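Long-range contacts in mandalate racemase/muconate lactonizing enzyme (Unidentified, PDB 4E4U), which is of unknown specific function but probably, like its enolase-superfamily relatives, uses a capped barrel to abstract a proton from the carbon beside a carboxylate: residues A[1-6]-A[28-33]; A[123-128]-A[358-363]; A[219-224]-A[251-256]. All blocks are in the same frame, centred on the assembly; numbering follows the deposited sequence. Where two conformers were deposited one is given.

Contact 1: A[1-6]-A[28-33]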
loop_
_atom_site.group_PDB
_atom_site.type_symbol
_atom_site.label_atom_id
_atom_site.label_comp_id
_atom_site.label_asym_id
_atom_site.label_seq_id
_atom_site.Cartn_x
_atom_site.Cartn_y
_atom_site.Cartn_z
ATOM N N MET A 1 -49.233 13.631 -9.971
ATOM C CA MET A 1 -48.561 13.885 -11.235
ATOM C C MET A 1 -47.820 12.659 -11.742
ATOM O O MET A 1 -47.036 12.069 -11.005
ATOM C CB MET A 1 -47.527 14.971 -11.055
ATOM C CG MET A 1 -46.792 15.210 -12.323
ATOM S SD MET A 1 -47.981 16.010 -13.349
ATOM C CE MET A 1 -47.030 17.498 -13.644
ATOM N N LYS A 2 -48.032 12.297 -13.005
ATOM C CA LYS A 2 -47.321 11.151 -13.562
ATOM C C LYS A 2 -47.025 11.277 -15.055
ATOM O O LYS A 2 -47.726 11.976 -15.782
ATOM C CB LYS A 2 -48.090 9.857 -13.287
ATOM C CG LYS A 2 -49.342 9.692 -14.119
ATOM C CD LYS A 2 -50.120 8.451 -13.694
ATOM C CE LYS A 2 -51.340 8.227 -14.582
ATOM N NZ LYS A 2 -51.989 6.912 -14.329
ATOM N N ILE A 3 -45.976 10.592 -15.503
ATOM C CA ILE A 3 -45.615 10.580 -16.917
ATOM C C ILE A 3 -46.526 9.614 -17.651
ATOM O O ILE A 3 -46.641 8.450 -17.263
ATOM C CB ILE A 3 -44.162 10.117 -17.124
ATOM C CG1 ILE A 3 -43.190 11.020 -16.364
ATOM C CG2 ILE A 3 -43.825 10.079 -18.609
ATOM C CD1 ILE A 3 -43.223 12.467 -16.814
ATOM N N VAL A 4 -47.175 10.081 -18.712
ATOM C CA VAL A 4 -48.122 9.223 -19.420
ATOM C C VAL A 4 -47.729 8.916 -20.861
ATOM O O VAL A 4 -48.297 8.011 -21.474
ATOM C CB VAL A 4 -49.564 9.789 -19.386
ATOM C CG1 VAL A 4 -50.068 9.877 -17.954
ATOM C CG2 VAL A 4 -49.638 11.156 -20.075
ATOM N N SER A 5 -46.763 9.648 -21.408
ATOM C CA SER A 5 -46.383 9.417 -22.800
ATOM C C SER A 5 -44.968 9.862 -23.137
ATOM O O SER A 5 -44.394 10.728 -22.471
ATOM C CB SER A 5 -47.371 10.089 -23.753
ATOM O OG SER A 5 -47.300 11.494 -23.643
ATOM N N LEU A 6 -44.440 9.259 -24.198
ATOM C CA LEU A 6 -43.104 9.517 -24.702
ATOM C C LEU A 6 -43.155 9.677 -26.215
ATOM O O LEU A 6 -43.875 8.943 -26.897
ATOM C CB LEU A 6 -42.197 8.325 -24.383
ATOM C CG LEU A 6 -40.967 8.172 -25.286
ATOM C CD1 LEU A 6 -39.911 9.172 -24.893
ATOM C CD2 LEU A 6 -40.423 6.749 -25.270
ATOM N N LEU A 28 -41.380 13.963 -22.975
ATOM C CA LEU A 28 -42.314 13.345 -22.043
ATOM C C LEU A 28 -43.477 14.274 -21.779
ATOM O O LEU A 28 -43.310 15.495 -21.738
ATOM C CB LEU A 28 -41.626 13.060 -20.710
ATOM C CG LEU A 28 -40.367 12.203 -20.756
ATOM C CD1 LEU A 28 -39.835 11.992 -19.347
ATOM C CD2 LEU A 28 -40.673 10.875 -21.431
ATOM N N LYS A 29 -44.661 13.706 -21.586
ATOM C CA LYS A 29 -45.802 14.507 -21.169
ATOM C C LYS A 29 -46.426 13.897 -19.922
ATOM O O LYS A 29 -46.465 12.669 -19.767
ATOM C CB LYS A 29 -46.837 14.637 -22.290
ATOM C CG LYS A 29 -47.742 15.859 -22.146
ATOM C CD LYS A 29 -48.561 16.114 -23.404
ATOM C CE LYS A 29 -49.106 17.540 -23.424
ATOM N NZ LYS A 29 -50.579 17.578 -23.637
ATOM N N THR A 30 -46.886 14.761 -19.024
ATOM C CA THR A 30 -47.558 14.319 -17.810
ATOM C C THR A 30 -49.068 14.274 -18.003
ATOM O O THR A 30 -49.599 14.796 -18.994
ATOM C CB THR A 30 -47.275 15.254 -16.635
ATOM O OG1 THR A 30 -47.869 16.533 -16.894
ATOM C CG2 THR A 30 -45.773 15.411 -16.411
ATOM N N ASP A 31 -49.758 13.671 -17.037
ATOM C CA ASP A 31 -51.207 13.569 -17.066
ATOM C C ASP A 31 -51.894 14.930 -16.975
ATOM O O ASP A 31 -53.030 15.075 -17.413
ATOM C CB ASP A 31 -51.714 12.618 -15.971
ATOM C CG ASP A 31 -51.212 12.979 -14.573
ATOM O OD1 ASP A 31 -50.239 13.758 -14.421
ATOM O OD2 ASP A 31 -51.794 12.439 -13.607
ATOM N N ASP A 32 -51.215 15.930 -16.416
ATOM C CA ASP A 32 -51.804 17.269 -16.361
ATOM C C ASP A 32 -51.150 18.246 -17.343
ATOM O O ASP A 32 -51.243 19.469 -17.192
ATOM C CB ASP A 32 -51.793 17.819 -14.931
ATOM C CG ASP A 32 -50.410 18.195 -14.457
ATOM O OD1 ASP A 32 -49.441 17.965 -15.202
ATOM O OD2 ASP A 32 -50.279 18.720 -13.332
ATOM N N GLY A 33 -50.472 17.695 -18.340
ATOM C CA GLY A 33 -50.082 18.467 -19.503
ATOM C C GLY A 33 -48.735 19.165 -19.481
ATOM O O GLY A 33 -48.475 20.003 -20.344
HETATM O O HOH W 1 -51.013 11.917 -11.073
#
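The carbonyl oxygen of Lys-29 is shared by two successive amides of the facing strand. Val-4 N donates to Lys-29 O over 2.9 Å in a nearly straight bond (170°), and Ser-5 N adds a weak one at 3.5 Å. Two residues set against one make this a classic beta bulge in an antiparallel pair, and Val-4 takes the near-helical psi (-14°) that lets both amides turn to the same acceptor. Beyond the bulge, Lys-29 N returns a bond to Ser-5 O at 3.1 Å. The short polar side chain of Ser-5 suits the solvent-side face it shares with Lys-29, its OG against Lys-29 CB.

At the open end of the hairpin, past the end of strand 22-30, Asp-31 holds Lys-2 with both its backbone and its side chain. Its amide N bonds to Lys-2 O at 2.9 Å, while its carboxylate oxygen OD1 accepts Lys-2 N from above the carboxylate plane. The second oxygen, OD2, takes a bond from a water that in turn accepts one from the amino-terminal nitrogen of Met-1, so a single aspartate secures the start of the chain. With its CG between the backbone N and the carbonyl carbon (chi1 54°), the carboxylate folds back over Lys-2. Val-4 CG1 rests on the CB of Asp-31. The bent end of Met-1 lies over Thr-30, though its exact placement is doubtful. Thr-30 OG1 bonds to Asp-32 OD1 (2.7 Å) within a type I turn that runs to Gly-33, whose positive phi suits a residue without a side chain.

Apolar side chains suit the inner face: Leu-6 CD1 meets Leu-28 CD2 at 3.9 Å. Helix 47-61 covers Leu-6 through Ile-54 and Phe-58, and helix 88-109 packs on Leu-28, Ile-3 and Thr-30, the last two through Ile-104; strand 22-30 continues the sheet to strand 35-40.

Contact 2: A[123-128]-A[358-363]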
loop_
_atom_site.group_PDB
_atom_site.type_symbol
_atom_site.label_atom_id
_atom_site.label_comp_id
_atom_site.label_asym_id
_atom_site.label_seq_id
_atom_site.Cartn_x
_atom_site.Cartn_y
_atom_site.Cartn_z
ATOM N N GLU A 123 -22.813 33.332 -12.422
ATOM C CA GLU A 123 -23.610 34.210 -13.261
ATOM C C GLU A 123 -23.396 33.889 -14.737
ATOM O O GLU A 123 -24.301 34.063 -15.560
ATOM C CB GLU A 123 -23.285 35.673 -12.969
ATOM C CG GLU A 123 -23.621 36.102 -11.543
ATOM C CD GLU A 123 -25.106 35.987 -11.212
ATOM O OE1 GLU A 123 -25.940 35.983 -12.142
ATOM O OE2 GLU A 123 -25.439 35.906 -10.011
ATOM N N ARG A 124 -22.199 33.423 -15.073
ATOM C CA ARG A 124 -21.905 32.967 -16.427
ATOM C C ARG A 124 -20.872 31.852 -16.365
ATOM O O ARG A 124 -20.161 31.710 -15.368
ATOM C CB ARG A 124 -21.396 34.107 -17.295
ATOM C CG ARG A 124 -20.094 34.684 -16.819
ATOM C CD ARG A 124 -19.781 35.991 -17.520
ATOM N NE ARG A 124 -18.652 36.654 -16.879
ATOM C CZ ARG A 124 -17.923 37.606 -17.448
ATOM N NH1 ARG A 124 -18.198 38.006 -18.684
ATOM N NH2 ARG A 124 -16.914 38.152 -16.783
ATOM N N LEU A 125 -20.779 31.078 -17.440
ATOM C CA LEU A 125 -19.977 29.863 -17.438
ATOM C C LEU A 125 -18.844 29.947 -18.445
ATOM O O LEU A 125 -19.077 30.077 -19.648
ATOM C CB LEU A 125 -20.851 28.660 -17.781
ATOM C CG LEU A 125 -22.046 28.409 -16.866
ATOM C CD1 LEU A 125 -22.912 27.297 -17.435
ATOM C CD2 LEU A 125 -21.566 28.056 -15.465
ATOM N N ARG A 126 -17.615 29.858 -17.955
ATOM C CA ARG A 126 -16.463 29.803 -18.841
ATOM C C ARG A 126 -16.648 28.653 -19.829
ATOM O O ARG A 126 -17.060 27.553 -19.449
ATOM C CB ARG A 126 -15.183 29.598 -18.026
ATOM C CG ARG A 126 -13.907 29.683 -18.848
ATOM C CD ARG A 126 -12.701 29.262 -18.029
ATOM N NE ARG A 126 -11.479 29.317 -18.824
ATOM C CZ ARG A 126 -10.311 28.812 -18.445
ATOM N NH1 ARG A 126 -10.194 28.204 -17.267
ATOM N NH2 ARG A 126 -9.256 28.909 -19.248
ATOM N N SER A 127 -16.348 28.904 -21.097
ATOM C CA SER A 127 -16.524 27.873 -22.111
ATOM C C SER A 127 -15.301 27.719 -23.007
ATOM O O SER A 127 -14.404 28.561 -23.008
ATOM C CB SER A 127 -17.765 28.150 -22.955
ATOM O OG SER A 127 -17.536 29.223 -23.840
ATOM N N TYR A 128 -15.265 26.626 -23.757
ATOM C CA TYR A 128 -14.228 26.431 -24.754
ATOM C C TYR A 128 -14.849 25.812 -25.981
ATOM O O TYR A 128 -15.974 25.314 -25.924
ATOM C CB TYR A 128 -13.122 25.528 -24.231
ATOM C CG TYR A 128 -13.445 24.054 -24.122
ATOM C CD1 TYR A 128 -13.226 23.191 -25.194
ATOM C CD2 TYR A 128 -13.882 23.507 -22.925
ATOM C CE1 TYR A 128 -13.464 21.819 -25.080
ATOM C CE2 TYR A 128 -14.129 22.142 -22.803
ATOM C CZ TYR A 128 -13.916 21.301 -23.880
ATOM O OH TYR A 128 -14.143 19.947 -23.765
ATOM N N ILE A 358 -20.982 31.106 -21.506
ATOM C CA ILE A 358 -22.381 30.761 -21.658
ATOM C C ILE A 358 -23.178 31.488 -20.582
ATOM O O ILE A 358 -22.773 31.507 -19.413
ATOM C CB ILE A 358 -22.586 29.248 -21.521
ATOM C CG1 ILE A 358 -21.872 28.531 -22.663
ATOM C CG2 ILE A 358 -24.073 28.903 -21.497
ATOM C CD1 ILE A 358 -21.648 27.046 -22.413
ATOM N N ILE A 359 -24.303 32.084 -20.969
ATOM C CA ILE A 359 -25.178 32.757 -20.020
ATOM C C ILE A 359 -26.382 31.864 -19.747
ATOM O O ILE A 359 -27.221 31.686 -20.623
ATOM C CB ILE A 359 -25.690 34.093 -20.593
ATOM C CG1 ILE A 359 -24.524 34.929 -21.135
ATOM C CG2 ILE A 359 -26.518 34.842 -19.549
ATOM C CD1 ILE A 359 -23.455 35.235 -20.110
ATOM N N PRO A 360 -26.468 31.285 -18.536
ATOM C CA PRO A 360 -27.565 30.349 -18.248
ATOM C C PRO A 360 -28.948 30.978 -18.358
ATOM O O PRO A 360 -29.143 32.144 -18.010
ATOM C CB PRO A 360 -27.307 29.939 -16.795
ATOM C CG PRO A 360 -25.835 30.154 -16.602
ATOM C CD PRO A 360 -25.515 31.375 -17.419
ATOM N N SER A 361 -29.906 30.193 -18.838
ATOM C CA SER A 361 -31.298 30.621 -18.893
ATOM C C SER A 361 -31.852 30.892 -17.493
ATOM O O SER A 361 -31.423 30.273 -16.519
ATOM C CB SER A 361 -32.134 29.540 -19.575
ATOM O OG SER A 361 -33.509 29.866 -19.552
ATOM N N ASN A 362 -32.801 31.820 -17.403
ATOM C CA ASN A 362 -33.542 32.061 -16.168
ATOM C C ASN A 362 -34.927 31.421 -16.212
ATOM O O ASN A 362 -35.725 31.566 -15.281
ATOM C CB ASN A 362 -33.660 33.566 -15.907
ATOM C CG ASN A 362 -32.318 34.211 -15.630
ATOM O OD1 ASN A 362 -31.519 33.692 -14.850
ATOM N ND2 ASN A 362 -32.053 35.339 -16.282
ATOM N N GLU A 363 -35.206 30.701 -17.293
ATOM C CA GLU A 363 -36.509 30.075 -17.482
ATOM C C GLU A 363 -36.648 28.785 -16.673
ATOM O O GLU A 363 -35.646 28.160 -16.318
ATOM C CB GLU A 363 -36.757 29.816 -18.967
ATOM C CG GLU A 363 -36.973 31.097 -19.766
ATOM C CD GLU A 363 -38.007 32.012 -19.121
ATOM O OE1 GLU A 363 -39.195 31.622 -19.063
ATOM O OE2 GLU A 363 -37.630 33.112 -18.663
#
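Leu-125 holds its CG anti to the carbonyl carbon (chi1 -58°) and, with chi2 extended (173°), carries CD1 to Pro-360 CG; Ile-358, its CG1 likewise anti and chi2 at 163°, takes its own CD1 to the CB of Ser-127. Both side chains lie on one face of an antiparallel bridge. The bridge fastens strand 357-359 to strand 125-130, which belongs to the barrel of the enolase-type C-terminal domain and also pairs in parallel with strands 162-165 and 333-335.

Two backbone bonds make it a hydrogen-bonded pair: Leu-125 N to Ile-358 O at 2.8 Å, with the donor in the carbonyl plane, and Ile-358 N to Leu-125 O at 2.9 Å. Branched and bulky residues suit this face because it is buried. The CB atoms of Leu-125 and Ile-358 lie 4.2 Å apart. Helix 314-325 closes over the pair, with Ala-324 against Leu-125 and Ile-321 against Ile-358.

Pro-360 has no amide hydrogen to offer a further rung; its CD sits where one would be, 3.5 Å from Glu-123 O. Its ring crosses the Leu-125 side chain obliquely, CG lying 4.2 Å from Leu-125 CD1. The guanidinium of Arg-124 points away to a salt bridge with Asp-396 of the second subunit, and only the root of this side chain serves the contact: Arg-124 CB touches Ile-359 CD1 at 3.7 Å.

Contact 3: A[219-224]-A[251-256]; sequences RLAKRL and TSIPIA
The methyl of Ala-221 on helix 214-224 lies in van der Waals contact with the side chain of Thr-251, its CB 3.6 Å from both Thr-251 CB and OG1; a residue this small lets the loop approach the helix closely. Two residues along the loop, Ile-253 puts its CD1 between Ala-221 O (3.7 Å) and Leu-224 CB (3.8 Å), residues about a turn apart on the helix. Its CG1 stands anti to the carbonyl carbon (chi1 -55°), and with chi2 extended (169°) the tip is carried to the helix surface.

The polar bonds run within the loop or to residues beside the contact. Thr-251 OG1 accepts Ile-253 N at 3.1 Å in an almost straight bond (170°), an ST turn that fixes the isoleucine relative to the threonine. Just past the helix, Glu-225 gathers Thr-251 OG1, Ser-252 N and the ammonium of Lys-222 around one carboxylate oxygen.

The chemistry implies a division of labour: the small methyl of Ala-221 and the tip of Ile-253 set how closely helix and loop pack in this buried place, while Glu-225, probably kept ionised by its donors, ties the loop to the helix end.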
loop_
_atom_site.group_PDB
_atom_site.type_symbol
_atom_site.label_atom_id
_atom_site.label_comp_id
_atom_site.label_asym_id
_atom_site.label_seq_id
_atom_site.Cartn_x
_atom_site.Cartn_y
_atom_site.Cartn_z
ATOM N N ARG A 219 5.304 9.458 -23.083
ATOM C CA ARG A 219 6.243 10.061 -24.035
ATOM C C ARG A 219 5.685 11.369 -24.596
ATOM O O ARG A 219 6.394 12.373 -24.687
ATOM C CB ARG A 219 6.583 9.097 -25.178
ATOM C CG ARG A 219 7.538 7.985 -24.777
ATOM C CD ARG A 219 7.793 7.039 -25.931
ATOM N NE ARG A 219 8.479 7.681 -27.054
ATOM C CZ ARG A 219 8.521 7.180 -28.283
ATOM N NH1 ARG A 219 7.909 6.033 -28.562
ATOM N NH2 ARG A 219 9.173 7.826 -29.239
ATOM N N LEU A 220 4.400 11.362 -24.942
ATOM C CA LEU A 220 3.764 12.555 -25.493
ATOM C C LEU A 220 3.685 13.662 -24.444
ATOM O O LEU A 220 4.013 14.813 -24.719
ATOM C CB LEU A 220 2.373 12.225 -26.034
ATOM C CG LEU A 220 1.570 13.429 -26.542
ATOM C CD1 LEU A 220 2.337 14.216 -27.607
ATOM C CD2 LEU A 220 0.208 12.970 -27.073
ATOM N N ALA A 221 3.264 13.312 -23.232
ATOM C CA ALA A 221 3.144 14.305 -22.169
ATOM C C ALA A 221 4.460 15.046 -21.924
ATOM O O ALA A 221 4.463 16.265 -21.749
ATOM C CB ALA A 221 2.644 13.662 -20.882
ATOM N N LYS A 222 5.582 14.328 -21.931
ATOM C CA LYS A 222 6.869 14.983 -21.679
ATOM C C LYS A 222 7.157 16.057 -22.720
ATOM O O LYS A 222 7.730 17.089 -22.390
ATOM C CB LYS A 222 8.020 13.975 -21.594
ATOM C CG LYS A 222 7.896 12.927 -20.485
ATOM C CD LYS A 222 7.132 13.391 -19.241
ATOM C CE LYS A 222 8.007 14.136 -18.256
ATOM N NZ LYS A 222 7.254 14.413 -16.990
ATOM N N ARG A 223 6.739 15.822 -23.961
ATOM C CA ARG A 223 6.902 16.795 -25.036
ATOM C C ARG A 223 5.981 17.996 -24.909
ATOM O O ARG A 223 6.330 19.103 -25.331
ATOM C CB ARG A 223 6.650 16.131 -26.380
ATOM C CG ARG A 223 7.744 15.186 -26.816
ATOM C CD ARG A 223 7.238 14.351 -27.960
ATOM N NE ARG A 223 8.233 13.478 -28.575
ATOM C CZ ARG A 223 8.788 13.694 -29.763
ATOM N NH1 ARG A 223 8.487 14.783 -30.463
ATOM N NH2 ARG A 223 9.639 12.810 -30.256
ATOM N N LEU A 224 4.801 17.776 -24.340
ATOM C CA LEU A 224 3.790 18.823 -24.274
ATOM C C LEU A 224 3.950 19.735 -23.067
ATOM O O LEU A 224 3.402 20.841 -23.051
ATOM C CB LEU A 224 2.385 18.218 -24.276
ATOM C CG LEU A 224 2.030 17.374 -25.501
ATOM C CD1 LEU A 224 0.565 16.978 -25.434
ATOM C CD2 LEU A 224 2.346 18.111 -26.807
ATOM N N THR A 251 3.225 12.867 -15.364
ATOM C CA THR A 251 3.189 14.204 -15.942
ATOM C C THR A 251 2.572 15.221 -14.997
ATOM O O THR A 251 1.704 14.901 -14.171
ATOM C CB THR A 251 2.469 14.240 -17.317
ATOM O OG1 THR A 251 2.559 15.563 -17.863
ATOM C CG2 THR A 251 0.994 13.884 -17.179
ATOM N N SER A 252 3.033 16.460 -15.135
ATOM C CA SER A 252 2.452 17.588 -14.416
ATOM C C SER A 252 1.230 18.167 -15.122
ATOM O O SER A 252 0.541 19.013 -14.557
ATOM C CB SER A 252 3.501 18.682 -14.221
ATOM O OG SER A 252 4.103 19.013 -15.464
ATOM N N ILE A 253 0.970 17.743 -16.360
ATOM C CA ILE A 253 -0.217 18.232 -17.062
ATOM C C ILE A 253 -1.444 17.559 -16.455
ATOM O O ILE A 253 -1.470 16.336 -16.324
ATOM C CB ILE A 253 -0.169 17.885 -18.562
ATOM C CG1 ILE A 253 1.120 18.408 -19.203
ATOM C CG2 ILE A 253 -1.415 18.415 -19.273
ATOM C CD1 ILE A 253 1.367 17.872 -20.607
ATOM N N PRO A 254 -2.470 18.347 -16.083
ATOM C CA PRO A 254 -3.683 17.714 -15.545
ATOM C C PRO A 254 -4.287 16.713 -16.524
ATOM O O PRO A 254 -4.367 17.010 -17.716
ATOM C CB PRO A 254 -4.634 18.901 -15.357
ATOM C CG PRO A 254 -3.728 20.057 -15.123
ATOM C CD PRO A 254 -2.571 19.818 -16.074
ATOM N N ILE A 255 -4.695 15.547 -16.032
ATOM C CA ILE A 255 -5.414 14.588 -16.862
ATOM C C ILE A 255 -6.912 14.825 -16.746
ATOM O O ILE A 255 -7.457 14.923 -15.639
ATOM C CB ILE A 255 -5.091 13.126 -16.488
ATOM C CG1 ILE A 255 -3.576 12.874 -16.569
ATOM C CG2 ILE A 255 -5.869 12.158 -17.378
ATOM C CD1 ILE A 255 -2.918 13.306 -17.875
ATOM N N ALA A 256 -7.564 14.956 -17.900
ATOM C CA ALA A 256 -9.015 15.090 -17.972
ATOM C C ALA A 256 -9.577 13.868 -18.666
ATOM O O ALA A 256 -9.039 13.417 -19.675
ATOM C CB ALA A 256 -9.404 16.353 -18.745
#

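In the fold
Contact 1, a hairpin of the three-stranded antiparallel sheet, is closed within the N-terminal domain before contact 2 opens, and contact 3 is nested in the loop that contact 2 closes. The centre of contact 1 lies 29 Å from that of contact 2 and 49 Å from that of contact 3, on the opposite side of the chain's centre from the latter. Contact 2 spans most of the barrel domain, joining its first strand to strand 357-359. Contacts 2 and 3 share the barrel sheet, with centres 30 Å apart and nearest atoms about 8 Å apart. Both also touch the second subunit, so the added antiparallel strand and the helix-to-loop packing both lie beside surfaces used in assembly.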